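Local coordinates for thiamine pyrophosphokinase (Bacillus subtilis, PDB 3LM8), which catalyses the ATP-dependent pyrophosphorylation of thiamine to thiamine diphosphate, releasing AMP, and serves in thiamine salvage, at residues Ile6-Pro11 with Thr80-Ala85; Glu166-Gly171 with Pro175-His180; Gly34-Leu39 with Arg61-Ala66; Asn113-Tyr118 with Ile158-Asp163; Trp88-Gln93 with Val121-Lys126. The protein carries 1 engineered substitution. All coordinates share one frame; numbering follows the deposited sequence.

How the interactions relate
Interactions 1, 3 and 5 lie within the α/β part of the chain, where helices pack on a mostly parallel sheet. Interactions 1 and 3 touch: Val7 points away from helix 81-92 and packs on Leu38 and Thr37. Interactions 1 and 5 share helix 81-92; interactions 4 and 5 share helix 107-122. Leu82 of interaction 1 also packs on Asn113 and Leu116 of interaction 4. That fourth contact leads over to the thiamine-binding part, where Asp163 meets His180 of interaction 2. Interaction 2 carries Leu176, whose side chain is about 4 Å from bound thiamine. Its centre is about 35 Å from that of interaction 1, where Leu82 is about 11 Å from a magnesium ion.

Interaction 1 of 5, residues Ile6-Pro11 with Thr80-Ala85; sequences IVAGGP and TDLDLA
Ile6 lays its CG2 methyl over CD2 of Leu82, with Ile6 CG2 and Leu82 CD2 3.9 Å apart. The two side chains cross at about a right angle. In Ile6, CG2 lies anti to the backbone N and CG1 beside it (chi1 -50°), which directs the methyl at the helix. The same CG2 also faces Ala85, at 4.3 Å from Ala85 CB. Leu82 sends its CG anti to its own N (chi1 -173°), and its branch reaches Ile6 on the strand. Leu82 also meets Ala8, just past the strand's end: Ala8 CB is 4.3 Å from Leu82 CG.

Ile6 belongs to strand 3-7 of the parallel part of the main sheet, and Leu82 and Ala85 to helix 81-92. Val7 points the other way and packs on helix 33-41. Helices therefore cover both faces of this strand, as in a three-layer α/β/α, Rossmann-like fold. Ile29 and Val31 of the adjacent strand 26-31 extend the apolar surface beside Ile6. All four touching residues are buried, and their side chains meet through aliphatic carbons alone. The helix is thus held on the sheet here by shape and hydrophobic burial, without directional polar bonds.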
# COMPACT_ATOMS: atom_id res chain seq x y z
N ILE A 6 -7.73 3.32 1.15
CA ILE A 6 -7.42 4.34 2.13
C ILE A 6 -6.46 5.34 1.52
O ILE A 6 -5.43 4.95 0.94
CB ILE A 6 -6.73 3.72 3.35
CG1 ILE A 6 -7.52 2.50 3.84
CG2 ILE A 6 -6.56 4.76 4.41
CD1 ILE A 6 -6.83 1.73 4.97
N VAL A 7 -6.77 6.62 1.66
CA VAL A 7 -5.90 7.67 1.14
C VAL A 7 -5.34 8.46 2.32
O VAL A 7 -6.05 9.25 2.94
CB VAL A 7 -6.67 8.60 0.18
CG1 VAL A 7 -5.77 9.75 -0.30
CG2 VAL A 7 -7.16 7.79 -1.00
N ALA A 8 -4.07 8.22 2.65
CA ALA A 8 -3.40 8.90 3.75
C ALA A 8 -3.09 10.32 3.30
O ALA A 8 -3.26 10.64 2.13
CB ALA A 8 -2.12 8.17 4.12
N GLY A 9 -2.61 11.15 4.22
CA GLY A 9 -2.35 12.54 3.88
C GLY A 9 -0.98 12.96 3.36
O GLY A 9 -0.46 13.99 3.78
N GLY A 10 -0.42 12.16 2.46
CA GLY A 10 0.88 12.50 1.90
C GLY A 10 0.69 13.50 0.78
O GLY A 10 -0.45 13.83 0.46
N PRO A 11 1.76 14.04 0.18
CA PRO A 11 1.60 15.01 -0.91
C PRO A 11 0.85 14.42 -2.11
O PRO A 11 1.13 13.31 -2.54
CB PRO A 11 3.03 15.42 -1.22
CG PRO A 11 3.86 14.23 -0.74
CD PRO A 11 3.18 13.88 0.54
N THR A 80 -0.92 6.01 14.81
CA THR A 80 -1.04 6.95 13.70
C THR A 80 -2.47 6.93 13.18
O THR A 80 -3.22 5.98 13.41
CB THR A 80 -0.08 6.57 12.55
OG1 THR A 80 1.26 6.54 13.03
CG2 THR A 80 -0.19 7.58 11.42
N ASP A 81 -2.87 8.00 12.49
CA ASP A 81 -4.21 8.09 11.94
C ASP A 81 -4.39 6.93 10.97
O ASP A 81 -5.38 6.20 11.02
CB ASP A 81 -4.38 9.41 11.19
CG ASP A 81 -4.05 10.62 12.05
OD1 ASP A 81 -4.48 10.65 13.22
OD2 ASP A 81 -3.35 11.53 11.55
N LEU A 82 -3.41 6.77 10.09
CA LEU A 82 -3.40 5.72 9.09
C LEU A 82 -3.46 4.37 9.81
O LEU A 82 -4.30 3.52 9.50
CB LEU A 82 -2.11 5.84 8.25
CG LEU A 82 -1.84 4.98 7.00
CD1 LEU A 82 -1.02 3.77 7.36
CD2 LEU A 82 -3.17 4.59 6.35
N ASP A 83 -2.58 4.19 10.78
CA ASP A 83 -2.53 2.95 11.54
C ASP A 83 -3.90 2.60 12.11
O ASP A 83 -4.28 1.43 12.17
CB ASP A 83 -1.51 3.09 12.67
CG ASP A 83 -1.56 1.92 13.64
OD1 ASP A 83 -1.52 0.76 13.19
OD2 ASP A 83 -1.62 2.19 14.85
N LEU A 84 -4.64 3.62 12.53
CA LEU A 84 -5.97 3.42 13.10
C LEU A 84 -6.99 3.04 12.04
O LEU A 84 -7.85 2.19 12.28
CB LEU A 84 -6.44 4.68 13.83
CG LEU A 84 -7.91 4.68 14.25
CD1 LEU A 84 -8.27 3.37 14.95
CD2 LEU A 84 -8.18 5.88 15.16
N ALA A 85 -6.88 3.68 10.88
CA ALA A 85 -7.78 3.42 9.76
C ALA A 85 -7.64 1.98 9.27
O ALA A 85 -8.62 1.37 8.82
CB ALA A 85 -7.47 4.39 8.63

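Interaction 2 of 5, residues Glu166-Gly171 with Pro175-His180; sequences ELTLTG and PLNNCH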
# COMPACT_ATOMS: atom_id res chain seq x y z
N GLU A 166 14.76 -20.75 0.50
CA GLU A 166 14.34 -21.43 -0.72
C GLU A 166 13.52 -20.56 -1.68
O GLU A 166 12.44 -20.96 -2.12
CB GLU A 166 13.55 -22.70 -0.36
CG GLU A 166 14.36 -23.75 0.37
CD GLU A 166 13.55 -25.01 0.68
OE1 GLU A 166 12.82 -25.48 -0.22
OE2 GLU A 166 13.65 -25.53 1.81
N LEU A 167 14.05 -19.39 -2.01
CA LEU A 167 13.39 -18.46 -2.92
C LEU A 167 13.59 -18.91 -4.35
O LEU A 167 14.73 -19.11 -4.79
CB LEU A 167 13.94 -17.04 -2.75
CG LEU A 167 13.41 -15.98 -3.73
CD1 LEU A 167 11.91 -15.85 -3.59
CD2 LEU A 167 14.07 -14.63 -3.46
N THR A 168 12.50 -19.05 -5.08
CA THR A 168 12.54 -19.45 -6.48
C THR A 168 11.82 -18.43 -7.34
O THR A 168 10.71 -18.01 -7.03
CB THR A 168 11.89 -20.83 -6.68
OG1 THR A 168 12.71 -21.84 -6.08
CG2 THR A 168 11.70 -21.12 -8.17
N LEU A 169 12.47 -18.03 -8.43
CA LEU A 169 11.89 -17.05 -9.34
C LEU A 169 11.79 -17.64 -10.74
O LEU A 169 12.75 -18.21 -11.26
CB LEU A 169 12.75 -15.79 -9.36
CG LEU A 169 12.96 -15.14 -7.99
CD1 LEU A 169 13.91 -13.97 -8.14
CD2 LEU A 169 11.64 -14.67 -7.43
N THR A 170 10.63 -17.50 -11.37
CA THR A 170 10.42 -18.04 -12.70
C THR A 170 9.66 -17.08 -13.57
O THR A 170 8.58 -16.62 -13.20
CB THR A 170 9.63 -19.35 -12.63
OG1 THR A 170 10.35 -20.29 -11.82
CG2 THR A 170 9.44 -19.93 -14.03
N GLY A 171 10.21 -16.80 -14.75
CA GLY A 171 9.58 -15.87 -15.67
C GLY A 171 10.27 -14.53 -15.49
O GLY A 171 9.82 -13.49 -15.98
N PRO A 175 16.61 -15.26 -12.95
CA PRO A 175 16.11 -16.46 -12.28
C PRO A 175 16.81 -16.77 -10.95
O PRO A 175 17.90 -16.27 -10.67
CB PRO A 175 16.34 -17.56 -13.31
CG PRO A 175 16.19 -16.82 -14.60
CD PRO A 175 17.00 -15.57 -14.33
N LEU A 176 16.15 -17.63 -10.17
CA LEU A 176 16.63 -18.05 -8.86
C LEU A 176 16.00 -19.40 -8.54
O LEU A 176 14.79 -19.56 -8.71
CB LEU A 176 16.20 -17.02 -7.81
CG LEU A 176 17.21 -16.37 -6.86
CD1 LEU A 176 18.40 -15.83 -7.64
CD2 LEU A 176 16.51 -15.26 -6.08
N ASN A 177 16.79 -20.37 -8.09
CA ASN A 177 16.24 -21.69 -7.77
C ASN A 177 16.56 -22.11 -6.33
O ASN A 177 17.72 -22.35 -5.99
CB ASN A 177 16.78 -22.74 -8.76
CG ASN A 177 16.22 -24.14 -8.50
OD1 ASN A 177 15.02 -24.32 -8.24
ND2 ASN A 177 17.08 -25.15 -8.59
N ASN A 178 15.52 -22.21 -5.50
CA ASN A 178 15.65 -22.59 -4.08
C ASN A 178 16.85 -21.90 -3.43
O ASN A 178 17.67 -22.53 -2.75
CB ASN A 178 15.74 -24.11 -3.94
CG ASN A 178 14.38 -24.79 -4.02
OD1 ASN A 178 14.29 -26.00 -4.18
ND2 ASN A 178 13.32 -24.00 -3.89
N CYS A 179 16.90 -20.59 -3.64
CA CYS A 179 17.95 -19.72 -3.15
C CYS A 179 17.68 -19.23 -1.72
O CYS A 179 16.53 -19.04 -1.33
CB CYS A 179 18.06 -18.53 -4.12
SG CYS A 179 19.53 -17.50 -3.98
N HIS A 180 18.75 -19.04 -0.96
CA HIS A 180 18.65 -18.54 0.41
C HIS A 180 19.05 -17.06 0.39
O HIS A 180 20.20 -16.73 0.11
CB HIS A 180 19.61 -19.28 1.34
CG HIS A 180 19.58 -18.78 2.75
ND1 HIS A 180 18.52 -19.01 3.60
CD2 HIS A 180 20.47 -18.05 3.46
CE1 HIS A 180 18.76 -18.44 4.77
NE2 HIS A 180 19.94 -17.85 4.71
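Leu176 packs on Leu169 and Leu167 within the β hairpin of strands 167-170 and 176-181, an antiparallel pair that carries a G1 β bulge. At the start of the Leu176 side chain, CB lies 3.8 Å from Leu169 CD1 and equally near Leu169 CG. Beyond CG, the CD2 methyl of Leu176 settles between two leucines. It is 3.6 Å from Leu169 CD1 and 3.6 Å from Leu167 CD2. Leu169 runs alongside Leu176, pointing the same way, while Leu167 comes at a slant. All three side chains share one face of the sheet with Cys179. Leu176 itself touches the bound thiamine and belongs to the vitamin pocket, and Leu167 and Leu169 pack against it from within the hairpin. Leu167 reaches on to Cys188, another pocket residue.

The backbone sets the register. Leu169 N bonds to Leu176 O, and Leu167 and Cys179 exchange a pair of bonds. Leu167 N reaches Cys179 O in the carbonyl plane, on a lone pair. The return donor, Cys179 N, stands tilted by 35° from the carbonyl plane of Leu167. Between these pairs the register slips by one residue, and Asn178 takes up positive phi. Thr168 OG1 meets the bulge from the other face: Asn178 N donates to Thr168 OG1 at 2.9 Å, with an N-H...O angle of 164°.

Interaction 3 of 5, residues Gly34-Leu39 with Arg61-Ala66; sequences GTVTLL and RRIEKA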
# COMPACT_ATOMS: atom_id res chain seq x y z
N GLY A 34 -5.58 13.39 3.45
CA GLY A 34 -6.08 12.43 2.50
C GLY A 34 -7.55 12.56 2.18
O GLY A 34 -7.94 12.46 1.02
N THR A 35 -8.38 12.77 3.20
CA THR A 35 -9.79 12.93 2.91
C THR A 35 -9.97 14.17 2.03
O THR A 35 -10.85 14.21 1.18
CB THR A 35 -10.67 13.01 4.19
OG1 THR A 35 -11.55 14.13 4.10
CG2 THR A 35 -9.82 13.10 5.44
N VAL A 36 -9.13 15.17 2.22
CA VAL A 36 -9.19 16.38 1.40
C VAL A 36 -8.90 15.96 -0.05
O VAL A 36 -9.60 16.36 -0.98
CB VAL A 36 -8.15 17.45 1.85
CG1 VAL A 36 -7.92 18.47 0.73
CG2 VAL A 36 -8.65 18.18 3.11
N THR A 37 -7.86 15.16 -0.23
CA THR A 37 -7.46 14.67 -1.55
C THR A 37 -8.61 13.95 -2.24
O THR A 37 -8.83 14.09 -3.45
CB THR A 37 -6.29 13.68 -1.45
OG1 THR A 37 -5.30 14.21 -0.57
CG2 THR A 37 -5.66 13.47 -2.80
N LEU A 38 -9.34 13.15 -1.47
CA LEU A 38 -10.46 12.40 -2.01
C LEU A 38 -11.53 13.33 -2.60
O LEU A 38 -12.06 13.09 -3.68
CB LEU A 38 -11.08 11.52 -0.92
CG LEU A 38 -10.26 10.31 -0.46
CD1 LEU A 38 -10.85 9.78 0.83
CD2 LEU A 38 -10.28 9.23 -1.52
N LEU A 39 -11.84 14.39 -1.87
CA LEU A 39 -12.85 15.34 -2.31
C LEU A 39 -12.45 16.03 -3.60
O LEU A 39 -13.28 16.24 -4.47
CB LEU A 39 -13.12 16.37 -1.21
CG LEU A 39 -14.26 15.99 -0.25
CD1 LEU A 39 -14.27 14.49 0.01
CD2 LEU A 39 -14.11 16.76 1.05
N ARG A 61 -14.26 23.68 6.03
CA ARG A 61 -15.57 24.13 5.59
C ARG A 61 -15.95 23.39 4.32
O ARG A 61 -17.06 22.85 4.20
CB ARG A 61 -15.56 25.63 5.32
CG ARG A 61 -15.37 26.48 6.56
CD ARG A 61 -16.11 27.79 6.37
NE ARG A 61 -15.89 28.31 5.03
CZ ARG A 61 -16.60 29.29 4.48
NH1 ARG A 61 -16.32 29.69 3.24
NH2 ARG A 61 -17.58 29.86 5.16
N ARG A 62 -15.03 23.36 3.37
CA ARG A 62 -15.24 22.69 2.09
C ARG A 62 -15.64 21.23 2.31
O ARG A 62 -16.51 20.71 1.61
CB ARG A 62 -13.97 22.78 1.25
CG ARG A 62 -14.15 22.38 -0.21
CD ARG A 62 -12.99 22.90 -1.04
NE ARG A 62 -12.92 24.36 -1.03
CZ ARG A 62 -11.94 25.07 -1.57
NH1 ARG A 62 -10.93 24.47 -2.18
NH2 ARG A 62 -11.97 26.40 -1.51
N ILE A 63 -15.02 20.57 3.28
CA ILE A 63 -15.37 19.18 3.55
C ILE A 63 -16.80 19.12 4.07
O ILE A 63 -17.63 18.38 3.55
CB ILE A 63 -14.42 18.52 4.59
CG1 ILE A 63 -13.06 18.23 3.96
CG2 ILE A 63 -15.02 17.21 5.09
CD1 ILE A 63 -12.09 17.53 4.90
N GLU A 64 -17.08 19.91 5.10
CA GLU A 64 -18.41 19.92 5.71
C GLU A 64 -19.52 20.19 4.70
O GLU A 64 -20.58 19.58 4.75
CB GLU A 64 -18.45 20.95 6.83
CG GLU A 64 -17.42 20.70 7.93
CD GLU A 64 -17.56 21.65 9.10
OE1 GLU A 64 -17.50 22.88 8.89
OE2 GLU A 64 -17.71 21.15 10.24
N LYS A 65 -19.27 21.12 3.78
CA LYS A 65 -20.26 21.44 2.77
C LYS A 65 -20.52 20.23 1.88
O LYS A 65 -21.66 19.90 1.56
CB LYS A 65 -19.78 22.62 1.90
CG LYS A 65 -20.76 23.04 0.81
CD LYS A 65 -20.22 24.19 -0.03
CE LYS A 65 -21.23 24.69 -1.06
NZ LYS A 65 -21.63 23.65 -2.05
N ALA A 66 -19.45 19.55 1.50
CA ALA A 66 -19.54 18.39 0.62
C ALA A 66 -19.84 17.07 1.30
O ALA A 66 -20.23 16.12 0.63
CB ALA A 66 -18.26 18.27 -0.19
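Helix segments 34-39 and 61-66 pass each other with their axes 10.6 Å apart at closest and their N-to-C directions 56° apart. The backbones come nearest at Val36 and Ile63, whose CA atoms are 7.1 Å apart. Ile63 carries the contact from its side. Its CG1 lies beside the backbone N and anti to the carbonyl carbon (chi1 -74°), and CD1 continues the chain outward (chi2 -178°). This extended branch reaches across to the facing helix. At its end, Ile63 CD1 meets Val36 CG2 at 3.9 Å and lies 3.5 Å from Thr35 OG1.

The two helices belong to consecutive β-α-β crossovers. Helix 33-41 links parallel strands 26-31 and 47-49, and helix 57-66 links 47-49 to 71-73, the edge strand of the main sheet. Leu39, one turn on from Thr35 and Val36, closes over the middle of the isoleucine. Its CD2 methyl sits 3.4 Å from Ile63 CG1 and also lies against Ile63 CA. Each of the three side chains crosses Ile63 at about a right angle. With alanine in place of Ile63 the CG1-CD1 branch is gone, which would probably open a gap facing Thr35 and Val36 and let the Leu39 methyl turn more freely. Beyond the pair, Leu39 also packs on Ile44 and Pro45, and Ile63 on Leu70.

Interaction 4 of 5, residues Asn113-Tyr118 with Ile158-Asp163; sequences NIQLLY and IPFSED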
# COMPACT_ATOMS: atom_id res chain seq x y z
N ASN A 113 4.54 3.40 7.23
CA ASN A 113 3.57 2.69 6.40
C ASN A 113 4.03 1.26 6.06
O ASN A 113 3.22 0.33 6.06
CB ASN A 113 3.25 3.51 5.15
CG ASN A 113 2.81 4.94 5.49
OD1 ASN A 113 1.93 5.14 6.33
ND2 ASN A 113 3.42 5.93 4.85
N ILE A 114 5.32 1.11 5.80
CA ILE A 114 5.89 -0.20 5.49
C ILE A 114 5.65 -1.20 6.63
O ILE A 114 5.28 -2.35 6.39
CB ILE A 114 7.40 -0.08 5.24
CG1 ILE A 114 7.63 0.44 3.82
CG2 ILE A 114 8.09 -1.42 5.49
CD1 ILE A 114 7.20 -0.55 2.75
N GLN A 115 5.85 -0.76 7.86
CA GLN A 115 5.62 -1.63 9.00
C GLN A 115 4.16 -2.05 9.03
O GLN A 115 3.83 -3.16 9.44
CB GLN A 115 5.96 -0.91 10.30
CG GLN A 115 7.34 -0.28 10.34
CD GLN A 115 8.46 -1.31 10.33
OE1 GLN A 115 9.10 -1.54 9.30
NE2 GLN A 115 8.70 -1.93 11.49
N LEU A 116 3.27 -1.15 8.59
CA LEU A 116 1.84 -1.44 8.56
C LEU A 116 1.55 -2.74 7.81
O LEU A 116 0.65 -3.49 8.18
CB LEU A 116 1.07 -0.29 7.89
CG LEU A 116 0.90 1.05 8.62
CD1 LEU A 116 0.15 0.84 9.92
CD2 LEU A 116 2.24 1.67 8.92
N LEU A 117 2.31 -2.99 6.74
CA LEU A 117 2.12 -4.19 5.94
C LEU A 117 2.33 -5.48 6.76
O LEU A 117 1.78 -6.54 6.43
CB LEU A 117 3.10 -4.18 4.77
CG LEU A 117 2.90 -3.06 3.76
CD1 LEU A 117 4.13 -2.95 2.87
CD2 LEU A 117 1.65 -3.36 2.95
N TYR A 118 3.15 -5.36 7.80
CA TYR A 118 3.46 -6.48 8.67
C TYR A 118 2.20 -6.94 9.37
O TYR A 118 1.97 -8.14 9.53
CB TYR A 118 4.51 -6.06 9.71
CG TYR A 118 5.02 -7.23 10.53
CD1 TYR A 118 5.76 -8.24 9.92
CD2 TYR A 118 4.70 -7.37 11.88
CE1 TYR A 118 6.16 -9.36 10.64
CE2 TYR A 118 5.09 -8.49 12.60
CZ TYR A 118 5.82 -9.48 11.97
OH TYR A 118 6.18 -10.62 12.65
N ILE A 158 12.63 -7.82 -1.38
CA ILE A 158 13.47 -7.50 -0.24
C ILE A 158 13.04 -8.25 1.00
O ILE A 158 11.87 -8.21 1.39
CB ILE A 158 13.45 -5.99 0.04
CG1 ILE A 158 13.80 -5.24 -1.25
CG2 ILE A 158 14.42 -5.65 1.14
CD1 ILE A 158 13.64 -3.76 -1.15
N PRO A 159 13.98 -8.94 1.65
CA PRO A 159 13.70 -9.71 2.87
C PRO A 159 13.25 -8.75 3.96
O PRO A 159 13.69 -7.60 3.97
CB PRO A 159 15.05 -10.35 3.21
CG PRO A 159 15.80 -10.35 1.89
CD PRO A 159 15.40 -9.04 1.27
N PHE A 160 12.39 -9.20 4.87
CA PHE A 160 11.92 -8.33 5.94
C PHE A 160 12.41 -8.68 7.35
O PHE A 160 13.48 -8.24 7.76
CB PHE A 160 10.39 -8.24 5.94
CG PHE A 160 9.85 -7.19 6.87
CD1 PHE A 160 9.43 -7.52 8.16
CD2 PHE A 160 9.78 -5.86 6.46
CE1 PHE A 160 8.95 -6.54 9.02
CE2 PHE A 160 9.30 -4.87 7.32
CZ PHE A 160 8.88 -5.21 8.60
N SER A 161 11.63 -9.46 8.10
CA SER A 161 12.03 -9.80 9.46
C SER A 161 13.32 -10.62 9.56
O SER A 161 14.23 -10.27 10.32
CB SER A 161 10.89 -10.53 10.19
OG SER A 161 10.65 -11.80 9.62
N GLU A 162 13.40 -11.72 8.81
CA GLU A 162 14.59 -12.57 8.84
C GLU A 162 14.98 -13.01 7.44
O GLU A 162 14.46 -12.50 6.44
CB GLU A 162 14.32 -13.82 9.69
CG GLU A 162 13.65 -13.55 11.03
CD GLU A 162 12.23 -14.09 11.09
OE1 GLU A 162 11.59 -13.98 12.17
OE2 GLU A 162 11.75 -14.63 10.07
N ASP A 163 15.90 -13.97 7.36
CA ASP A 163 16.36 -14.50 6.08
C ASP A 163 15.22 -15.16 5.29
O ASP A 163 14.27 -15.69 5.87
CB ASP A 163 17.47 -15.53 6.28
CG ASP A 163 18.73 -14.93 6.88
OD1 ASP A 163 18.94 -13.71 6.73
OD2 ASP A 163 19.52 -15.71 7.48
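This is a surface contact built on one aromatic ring, with Phe160 set against Ile114, Gln115 and Tyr118 where helix 107-122 faces the loop after strand 154-159. The rings of Tyr118 and Phe160 are nearly parallel, with planes 19° apart. They are slid so far past each other that they barely overlap, with centroids 5.7 Å apart. The nearest atoms are Tyr118 CD1 and Phe160 CE1, at 3.7 Å. Both residues hold CG anti to the backbone N (chi1 -172° in Tyr118, -171° in Phe160), which extends each ring toward the other.

The contact bridges the catalytic and vitamin B1-binding family regions. Strand 154-159 is an outer strand of the main sheet, and helix 107-122 covers strands 126-131 and 134-139 of that sheet. On the helix side, the bent Gln115 chain brings OE1 to the edge of the Phe160 ring, 3.7 Å from Phe160 CZ. Ile114 CG2 meets the same ring edge, 4.1 Å from Phe160 CE2. A serine in place of Phe160 would probably cost Ile114 its ring-edge contact and Tyr118 its ring neighbour. Ile206 packs on both Tyr118 and Phe160.

Interaction 5 of 5, residues Trp88-Gln93 with Val121-Lys126; sequences WALEKQ and VKTNIK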
# COMPACT_ATOMS: atom_id res chain seq x y z
N TRP A 88 -9.72 -0.56 11.29
CA TRP A 88 -11.12 -0.45 10.89
C TRP A 88 -11.36 -1.26 9.62
O TRP A 88 -12.38 -1.94 9.49
CB TRP A 88 -11.46 1.01 10.64
CG TRP A 88 -12.90 1.27 10.35
CD1 TRP A 88 -13.88 1.56 11.25
CD2 TRP A 88 -13.54 1.23 9.07
NE1 TRP A 88 -15.09 1.71 10.61
CE2 TRP A 88 -14.90 1.52 9.27
CE3 TRP A 88 -13.08 0.99 7.77
CZ2 TRP A 88 -15.83 1.56 8.22
CZ3 TRP A 88 -14.00 1.04 6.72
CH2 TRP A 88 -15.36 1.32 6.96
N ALA A 89 -10.41 -1.17 8.69
CA ALA A 89 -10.50 -1.87 7.42
C ALA A 89 -10.24 -3.38 7.54
O ALA A 89 -10.95 -4.18 6.93
CB ALA A 89 -9.56 -1.24 6.41
N LEU A 90 -9.22 -3.77 8.31
CA LEU A 90 -8.92 -5.19 8.49
C LEU A 90 -10.13 -5.85 9.14
O LEU A 90 -10.50 -6.98 8.82
CB LEU A 90 -7.67 -5.39 9.36
CG LEU A 90 -6.33 -5.05 8.69
CD1 LEU A 90 -5.20 -5.23 9.67
CD2 LEU A 90 -6.12 -5.93 7.48
N GLU A 91 -10.76 -5.14 10.06
CA GLU A 91 -11.93 -5.69 10.72
C GLU A 91 -13.00 -6.01 9.67
O GLU A 91 -13.51 -7.14 9.63
CB GLU A 91 -12.45 -4.68 11.76
CG GLU A 91 -13.56 -5.19 12.65
CD GLU A 91 -14.93 -5.02 12.04
OE1 GLU A 91 -15.21 -3.91 11.52
OE2 GLU A 91 -15.74 -5.97 12.09
N LYS A 92 -13.32 -5.05 8.81
CA LYS A 92 -14.32 -5.28 7.77
C LYS A 92 -14.02 -6.54 6.96
O LYS A 92 -14.91 -7.11 6.34
CB LYS A 92 -14.40 -4.08 6.81
CG LYS A 92 -14.81 -2.77 7.46
CD LYS A 92 -16.24 -2.81 7.98
CE LYS A 92 -16.54 -1.57 8.82
NZ LYS A 92 -15.58 -1.41 9.96
N GLN A 93 -12.77 -6.96 6.96
CA GLN A 93 -12.36 -8.15 6.22
C GLN A 93 -12.69 -8.10 4.74
O GLN A 93 -13.58 -8.79 4.26
CB GLN A 93 -12.98 -9.42 6.83
CG GLN A 93 -12.23 -9.94 8.03
CD GLN A 93 -12.84 -11.20 8.60
OE1 GLN A 93 -13.98 -11.20 9.06
NE2 GLN A 93 -12.08 -12.29 8.56
N VAL A 121 0.08 -9.45 7.21
CA VAL A 121 0.42 -10.86 7.04
C VAL A 121 -0.11 -11.62 8.24
O VAL A 121 -0.45 -12.80 8.13
CB VAL A 121 1.95 -11.08 6.91
CG1 VAL A 121 2.45 -10.48 5.60
CG2 VAL A 121 2.68 -10.45 8.07
N LYS A 122 -0.18 -10.94 9.37
CA LYS A 122 -0.68 -11.55 10.60
C LYS A 122 -2.14 -11.90 10.41
O LYS A 122 -2.63 -12.88 10.97
CB LYS A 122 -0.56 -10.57 11.77
CG LYS A 122 0.84 -10.02 11.99
CD LYS A 122 0.96 -9.34 13.36
CE LYS A 122 -0.05 -8.21 13.54
NZ LYS A 122 0.04 -7.60 14.90
N THR A 123 -2.82 -11.09 9.61
CA THR A 123 -4.24 -11.25 9.33
C THR A 123 -4.49 -11.87 7.96
O THR A 123 -5.63 -11.95 7.50
CB THR A 123 -4.95 -9.89 9.35
OG1 THR A 123 -4.68 -9.20 8.12
CG2 THR A 123 -4.45 -9.05 10.52
N ASN A 124 -3.42 -12.30 7.29
CA ASN A 124 -3.55 -12.87 5.97
C ASN A 124 -4.60 -12.15 5.12
O ASN A 124 -5.61 -12.73 4.72
CB ASN A 124 -3.88 -14.36 6.05
CG ASN A 124 -2.63 -15.23 6.17
OD1 ASN A 124 -2.71 -16.46 6.13
ND2 ASN A 124 -1.47 -14.59 6.32
N ILE A 125 -4.35 -10.87 4.87
CA ILE A 125 -5.23 -10.05 4.04
C ILE A 125 -4.33 -9.23 3.11
O ILE A 125 -3.41 -8.56 3.57
CB ILE A 125 -6.07 -9.08 4.88
CG1 ILE A 125 -6.96 -9.84 5.85
CG2 ILE A 125 -6.94 -8.23 3.96
CD1 ILE A 125 -7.80 -8.95 6.73
N LYS A 126 -4.59 -9.30 1.81
CA LYS A 126 -3.80 -8.55 0.85
C LYS A 126 -3.87 -7.05 1.12
O LYS A 126 -4.96 -6.45 1.12
CB LYS A 126 -4.26 -8.86 -0.57
CG LYS A 126 -3.93 -10.29 -1.00
CD LYS A 126 -4.57 -10.67 -2.31
CE LYS A 126 -4.15 -12.08 -2.72
NZ LYS A 126 -4.37 -13.06 -1.62
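Lys92 NZ is held by Glu91 and Trp88 of its own helix, the helix whose Leu90 crosses to Thr123 and Ile125. It forms a salt bridge with Glu91 OE1 at 3.0 Å, meeting that oxygen nearly head-on to its C-O bond. A weak hydrogen bond joins Lys92 NZ to Trp88 O. The ammonium also stands over one face of the Trp88 ring, toward the rim.

The contact across the segments is mainly apolar and falls to Leu90. Its CD2 methyl lies 3.5 Å from Ile125 CD1 and 3.6 Å from Thr123 OG1. The other methyl, Leu90 CD1, faces Thr123 CG2 at 4.0 Å. Leu90 and Ile125 cross at a slant, whereas Leu90 and Thr123 meet at about a right angle.

Helices 81-92 and 107-122 precede neighbouring parallel strands, 96-100 and 126-131, in the α/β fold. The second helix ends in a Schellman motif with Asn124, at positive phi, as its C-prime residue. Ile125 N returns to Gly120 O, and Asn124 N to Val121 O. Leaving the helix in this way, the chain brings Ile125 against Leu90. Thr123 has OG1 between its backbone N and carbonyl carbon (chi1 78°). From there OG1 bonds to Gly120 O and also lies against the Leu90 CD2 methyl. Leu90 also packs on Ile97 of strand 96-100, which hydrogen-bonds through its backbone to Lys126.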